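Local coordinates for protein FMN-dependent NADH:quinone oxidoreductase 1 (Bacillus anthracis, PDB 4M0C) that probably reduces quinones and cleaves the azo bond of aromatic azo compounds at the expense of NADH, using one bound FMN per subunit of a homodimer, at residues I10-K15 with I47-D52; G151-N156 with R186-A191. One frame throughout, in Å; residues are numbered along the deposited sequence.

Contact 1: residues I10-K15 with I47-D52; sequences INAHPK and INLYDD. With FMN (flavin mononucleotide), chain C.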
# COMPACT_ATOMS: atom_id res chain seq x y z
N ILE A 10 -4.64 8.93 13.41
CA ILE A 10 -3.81 8.76 12.24
C ILE A 10 -4.71 9.04 11.04
O ILE A 10 -5.47 8.17 10.58
CB ILE A 10 -3.23 7.33 12.20
CG1 ILE A 10 -2.32 7.09 13.41
CG2 ILE A 10 -2.50 7.07 10.89
CD1 ILE A 10 -2.20 5.61 13.80
N ASN A 11 -4.64 10.27 10.54
CA ASN A 11 -5.50 10.70 9.46
C ASN A 11 -4.87 10.40 8.10
O ASN A 11 -3.96 11.12 7.65
CB ASN A 11 -5.80 12.20 9.62
CG ASN A 11 -6.71 12.74 8.53
OD1 ASN A 11 -7.16 12.00 7.65
ND2 ASN A 11 -6.97 14.05 8.58
N ALA A 12 -5.35 9.36 7.44
CA ALA A 12 -4.79 8.95 6.14
C ALA A 12 -5.60 9.47 4.95
O ALA A 12 -5.57 8.87 3.86
CB ALA A 12 -4.67 7.43 6.06
N HIS A 13 -6.33 10.57 5.13
CA HIS A 13 -7.12 11.09 4.02
C HIS A 13 -6.37 12.22 3.32
O HIS A 13 -5.95 13.18 3.98
CB HIS A 13 -8.50 11.57 4.45
CG HIS A 13 -9.48 11.68 3.32
ND1 HIS A 13 -9.33 12.60 2.30
CD2 HIS A 13 -10.60 10.98 3.03
CE1 HIS A 13 -10.33 12.47 1.44
NE2 HIS A 13 -11.12 11.50 1.87
N PRO A 14 -6.22 12.10 1.99
CA PRO A 14 -5.50 13.09 1.18
C PRO A 14 -6.04 14.52 1.33
O PRO A 14 -5.26 15.47 1.24
CB PRO A 14 -5.72 12.59 -0.25
CG PRO A 14 -5.84 11.12 -0.10
CD PRO A 14 -6.60 10.92 1.20
N LYS A 15 -7.34 14.65 1.57
CA LYS A 15 -7.95 15.98 1.71
C LYS A 15 -7.75 16.56 3.11
O LYS A 15 -8.11 17.72 3.36
CB LYS A 15 -9.45 15.94 1.36
CG LYS A 15 -9.75 15.56 -0.09
CD LYS A 15 -11.22 15.83 -0.44
CE LYS A 15 -11.48 15.58 -1.93
NZ LYS A 15 -12.88 15.90 -2.31
N ILE A 47 -1.79 12.96 13.61
CA ILE A 47 -0.84 13.11 12.52
C ILE A 47 -1.59 13.02 11.20
O ILE A 47 -2.33 12.06 10.94
CB ILE A 47 0.33 12.08 12.59
CG1 ILE A 47 1.41 12.39 11.55
CG2 ILE A 47 -0.17 10.63 12.44
CD1 ILE A 47 2.56 11.33 11.56
N ASN A 48 -1.43 14.05 10.37
CA ASN A 48 -2.08 14.08 9.07
C ASN A 48 -1.12 13.55 8.01
O ASN A 48 -0.21 14.26 7.58
CB ASN A 48 -2.53 15.51 8.74
CG ASN A 48 -3.59 16.01 9.71
OD1 ASN A 48 -4.52 15.29 10.06
ND2 ASN A 48 -3.43 17.26 10.18
N LEU A 49 -1.35 12.32 7.56
CA LEU A 49 -0.40 11.64 6.68
C LEU A 49 -0.15 12.37 5.34
O LEU A 49 0.90 12.17 4.71
CB LEU A 49 -0.82 10.19 6.44
CG LEU A 49 -0.89 9.26 7.65
CD1 LEU A 49 -0.97 7.82 7.18
CD2 LEU A 49 0.30 9.46 8.61
N TYR A 50 -1.10 13.21 4.92
CA TYR A 50 -0.96 13.94 3.67
C TYR A 50 -0.63 15.41 3.89
O TYR A 50 -0.67 16.21 2.96
CB TYR A 50 -2.21 13.78 2.77
CG TYR A 50 -2.25 12.41 2.14
CD1 TYR A 50 -1.73 12.19 0.87
CD2 TYR A 50 -2.79 11.34 2.83
CE1 TYR A 50 -1.75 10.91 0.30
CE2 TYR A 50 -2.81 10.06 2.28
CZ TYR A 50 -2.29 9.86 1.03
OH TYR A 50 -2.30 8.59 0.49
N ASP A 51 -0.30 15.76 5.13
CA ASP A 51 0.12 17.13 5.41
C ASP A 51 1.44 17.21 6.20
O ASP A 51 2.25 18.11 5.97
CB ASP A 51 -0.98 17.90 6.15
CG ASP A 51 -0.69 19.38 6.25
OD1 ASP A 51 -0.14 19.96 5.28
OD2 ASP A 51 -1.00 19.97 7.31
N ASP A 52 1.64 16.28 7.12
CA ASP A 52 2.85 16.24 7.95
C ASP A 52 3.91 15.43 7.21
O ASP A 52 3.59 14.71 6.25
CB ASP A 52 2.53 15.62 9.32
CG ASP A 52 1.55 16.47 10.15
OD1 ASP A 52 1.65 17.72 10.12
OD2 ASP A 52 0.67 15.89 10.84
N1 FMN C . -14.68 2.55 -3.51
C2 FMN C . -14.65 1.19 -3.26
O2 FMN C . -15.61 0.67 -2.67
N3 FMN C . -13.56 0.42 -3.66
C4 FMN C . -12.50 1.01 -4.32
O4 FMN C . -11.52 0.34 -4.67
C4A FMN C . -12.53 2.39 -4.58
N5 FMN C . -11.49 3.01 -5.24
C5A FMN C . -11.53 4.38 -5.48
C6 FMN C . -10.47 5.01 -6.14
C7 FMN C . -10.51 6.38 -6.37
C7M FMN C . -9.36 7.03 -7.08
C8 FMN C . -11.61 7.14 -5.96
C8M FMN C . -11.65 8.62 -6.23
C9 FMN C . -12.67 6.51 -5.31
C9A FMN C . -12.63 5.13 -5.06
N10 FMN C . -13.68 4.49 -4.41
C10 FMN C . -13.63 3.14 -4.17
C1' FMN C . -14.87 5.26 -3.93
C2' FMN C . -14.55 5.91 -2.58
O2' FMN C . -14.14 4.94 -1.62
C3' FMN C . -15.79 6.63 -2.07
O3' FMN C . -16.02 7.74 -2.92
C4' FMN C . -15.60 7.09 -0.64
O4' FMN C . -16.79 7.71 -0.20
C5' FMN C . -14.47 8.11 -0.53
O5' FMN C . -14.34 8.48 0.83
P FMN C . -14.25 10.04 1.25
O1P FMN C . -15.59 10.64 0.91
O2P FMN C . -13.97 10.15 2.74
O3P FMN C . -13.17 10.70 0.44
O HOH W 1 -4.00 13.20 5.81
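N11 and N48 sit side by side on adjacent parallel strands, and different first torsions bring their amides together: CG of N11 stands trans to its backbone N (chi1 -180°), whereas CG of N48 is turned back beside its own N (chi1 -64°). ND2 of N11 donates to OD1 of N48 at 3.1 Å, a bent bond between nearly perpendicular amide planes that reaches the oxygen from above its carbonyl plane. Each group has a second partner, V16 O for ND2 and Q46 NE2 for OD1. The other end of the N11 amide closes an Asx turn, OD1 accepting from H13 N at 3.0 Å where the chain leaves the sheet.

The backbones are joined on both sides of N11, whose N donates to I47 O at 2.9 Å and whose O accepts from L49 N. On the side of I10, just past the strand ends, CD1 of L49 packs against CB of A12 and CG2 of I10. Farther along, the Y50 ring lies alongside P14, and CA of P14 makes a CH-pi contact over one face, 3.8 Å from the ring centroid. A water at the ring's edge bridges the two turns, donating to N11 O and H13 O and accepting from Y50 N.

H13 faces away from 47-52. Its NE2 gives a short, nearly straight bond of 2.6 Å to O3P of FMN, while ND1 accepts from K15 N in the ring plane. With ND1 used as an acceptor and NE2 as a donor, the imidazole is fixed in rotation and its proton placed toward the phosphate.

Contact 2: residues G151-N156 with R186-A191; sequences GGIYTN and RAQGTA. With FMN (flavin mononucleotide), chain C.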
# COMPACT_ATOMS: atom_id res chain seq x y z
N GLY A 151 -17.01 3.30 -1.71
CA GLY A 151 -18.11 3.37 -2.65
C GLY A 151 -18.94 2.10 -2.61
O GLY A 151 -20.18 2.14 -2.69
N GLY A 152 -18.27 0.96 -2.48
CA GLY A 152 -18.96 -0.32 -2.48
C GLY A 152 -19.33 -0.82 -1.09
O GLY A 152 -19.02 -0.18 -0.08
N ILE A 153 -19.99 -1.97 -1.05
CA ILE A 153 -20.37 -2.60 0.22
C ILE A 153 -19.57 -3.89 0.43
O ILE A 153 -19.52 -4.75 -0.46
CB ILE A 153 -21.90 -2.86 0.27
CG1 ILE A 153 -22.66 -1.52 0.25
CG2 ILE A 153 -22.26 -3.67 1.49
CD1 ILE A 153 -24.14 -1.64 -0.07
N TYR A 154 -18.94 -4.03 1.60
CA TYR A 154 -18.00 -5.12 1.85
C TYR A 154 -18.45 -6.16 2.87
O TYR A 154 -17.67 -7.01 3.29
CB TYR A 154 -16.63 -4.55 2.22
CG TYR A 154 -16.08 -3.77 1.06
CD1 TYR A 154 -15.29 -4.38 0.10
CD2 TYR A 154 -16.42 -2.43 0.88
CE1 TYR A 154 -14.82 -3.68 -0.99
CE2 TYR A 154 -15.95 -1.72 -0.21
CZ TYR A 154 -15.16 -2.35 -1.13
OH TYR A 154 -14.70 -1.66 -2.22
N THR A 155 -19.72 -6.10 3.25
CA THR A 155 -20.25 -6.99 4.27
C THR A 155 -21.28 -7.98 3.74
O THR A 155 -22.05 -8.54 4.52
CB THR A 155 -20.88 -6.21 5.45
OG1 THR A 155 -21.92 -5.35 4.95
CG2 THR A 155 -19.81 -5.38 6.17
N ASN A 156 -21.29 -8.19 2.43
CA ASN A 156 -22.23 -9.15 1.83
C ASN A 156 -21.56 -10.47 1.48
O ASN A 156 -22.12 -11.26 0.72
CB ASN A 156 -22.85 -8.58 0.55
CG ASN A 156 -23.78 -7.41 0.82
OD1 ASN A 156 -24.53 -7.41 1.81
ND2 ASN A 156 -23.76 -6.42 -0.07
N ARG A 186 -17.38 1.00 8.83
CA ARG A 186 -17.37 1.17 7.38
C ARG A 186 -18.50 2.10 6.95
O ARG A 186 -19.66 1.72 6.99
CB ARG A 186 -17.54 -0.18 6.67
CG ARG A 186 -16.45 -1.21 6.93
CD ARG A 186 -16.91 -2.58 6.41
NE ARG A 186 -15.85 -3.57 6.38
CZ ARG A 186 -15.66 -4.51 7.30
NH1 ARG A 186 -16.47 -4.59 8.35
NH2 ARG A 186 -14.65 -5.36 7.18
N ALA A 187 -18.17 3.32 6.57
CA ALA A 187 -19.16 4.20 5.94
C ALA A 187 -19.21 3.74 4.48
O ALA A 187 -18.62 4.38 3.60
CB ALA A 187 -18.73 5.66 6.04
N GLN A 188 -19.90 2.63 4.24
CA GLN A 188 -19.80 1.93 2.96
C GLN A 188 -21.04 2.12 2.07
O GLN A 188 -22.13 2.44 2.55
CB GLN A 188 -19.58 0.44 3.21
CG GLN A 188 -20.74 -0.22 3.97
CD GLN A 188 -20.52 -1.70 4.18
OE1 GLN A 188 -19.53 -2.25 3.70
NE2 GLN A 188 -21.42 -2.35 4.91
N GLY A 189 -20.85 1.93 0.77
CA GLY A 189 -21.95 2.03 -0.17
C GLY A 189 -22.25 3.46 -0.59
O GLY A 189 -23.37 3.75 -1.01
N THR A 190 -21.27 4.34 -0.48
CA THR A 190 -21.47 5.73 -0.88
C THR A 190 -21.86 5.86 -2.36
O THR A 190 -22.47 6.84 -2.76
CB THR A 190 -20.26 6.65 -0.55
OG1 THR A 190 -19.10 6.22 -1.26
CG2 THR A 190 -19.98 6.63 0.96
N ALA A 191 -21.52 4.85 -3.17
CA ALA A 191 -21.87 4.88 -4.59
C ALA A 191 -23.21 4.18 -4.89
O ALA A 191 -23.68 4.17 -6.04
CB ALA A 191 -20.75 4.28 -5.42
N1 FMN C . -14.68 2.55 -3.51
C2 FMN C . -14.65 1.19 -3.26
O2 FMN C . -15.61 0.67 -2.67
N3 FMN C . -13.56 0.42 -3.66
C4 FMN C . -12.50 1.01 -4.32
O4 FMN C . -11.52 0.34 -4.67
C4A FMN C . -12.53 2.39 -4.58
N5 FMN C . -11.49 3.01 -5.24
C5A FMN C . -11.53 4.38 -5.48
C6 FMN C . -10.47 5.01 -6.14
C7 FMN C . -10.51 6.38 -6.37
C7M FMN C . -9.36 7.03 -7.08
C8 FMN C . -11.61 7.14 -5.96
C8M FMN C . -11.65 8.62 -6.23
C9 FMN C . -12.67 6.51 -5.31
C9A FMN C . -12.63 5.13 -5.06
N10 FMN C . -13.68 4.49 -4.41
C10 FMN C . -13.63 3.14 -4.17
C1' FMN C . -14.87 5.26 -3.93
C2' FMN C . -14.55 5.91 -2.58
O2' FMN C . -14.14 4.94 -1.62
C3' FMN C . -15.79 6.63 -2.07
O3' FMN C . -16.02 7.74 -2.92
C4' FMN C . -15.60 7.09 -0.64
O4' FMN C . -16.79 7.71 -0.20
C5' FMN C . -14.47 8.11 -0.53
O5' FMN C . -14.34 8.48 0.83
P FMN C . -14.25 10.04 1.25
O1P FMN C . -15.59 10.64 0.91
O2P FMN C . -13.97 10.15 2.74
O3P FMN C . -13.17 10.70 0.44
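Q188 reaches across to the 151-156 loop with its amide, which bonds at both ends: OE1 receives Y154 N at 2.8 Å, almost straight at the hydrogen but from above the carbonyl plane, and NE2 donates to OG1 of T155. Beyond CG the chain is extended (chi2 179°), carrying the amide past I153, whose side chain crosses it at about a right angle and touches it with CG2.

Packing is tight where the glycines meet. G151 O touches CA of G189 at 3.1 Å and accepts from A191 N on a lone pair in its carbonyl plane; G152 O takes G189 N from well above its plane. CG1 of I153 lies 3.6 Å from G189 CA. The far end is looser and more exposed: T155 meets R186 through methyl CG2 and CD, 4.0 Å apart, while the guanidinium turns to E164 in a salt bridge.

The tight end faces the flavin. G151 N donates to FMN N1. FMN O2 accepts from G152 N at 2.7 Å and from Y154 OH at 2.5 Å, with O2 in the plane of the tyrosine ring, at its edge. T190 OG1 bonds ribityl O4' and also S150 O. These donors at N1 and O2 would probably stabilise negative charge on the reduced flavin. Loops after neighbouring parallel strands here form the pyrimidine-side wall of a flavodoxin-like FMN site.

Overall arrangement
Both contacts lie at the C-terminal ends of strands in one five-stranded parallel sheet, ordered 42-48, 5-11, 97-103, 143-150, 181-188. Contact 1 joins the first two, through the beta-alpha-beta unit that includes helix 22-37; contact 2 joins the loop after 143-150 to 181-188, the edge strand on the other side. They come in series along the chain, with centres 22 Å apart and nearest atoms about 10 Å apart, and FMN spans the interval: contact 1 reaches its phosphate, contact 2 its ribityl chain and isoalloxazine. Contact 1 also borders the second subunit of the homodimer, which does not touch contact 2. Cofactor binding thus draws on opposite halves of the flavodoxin-like sheet.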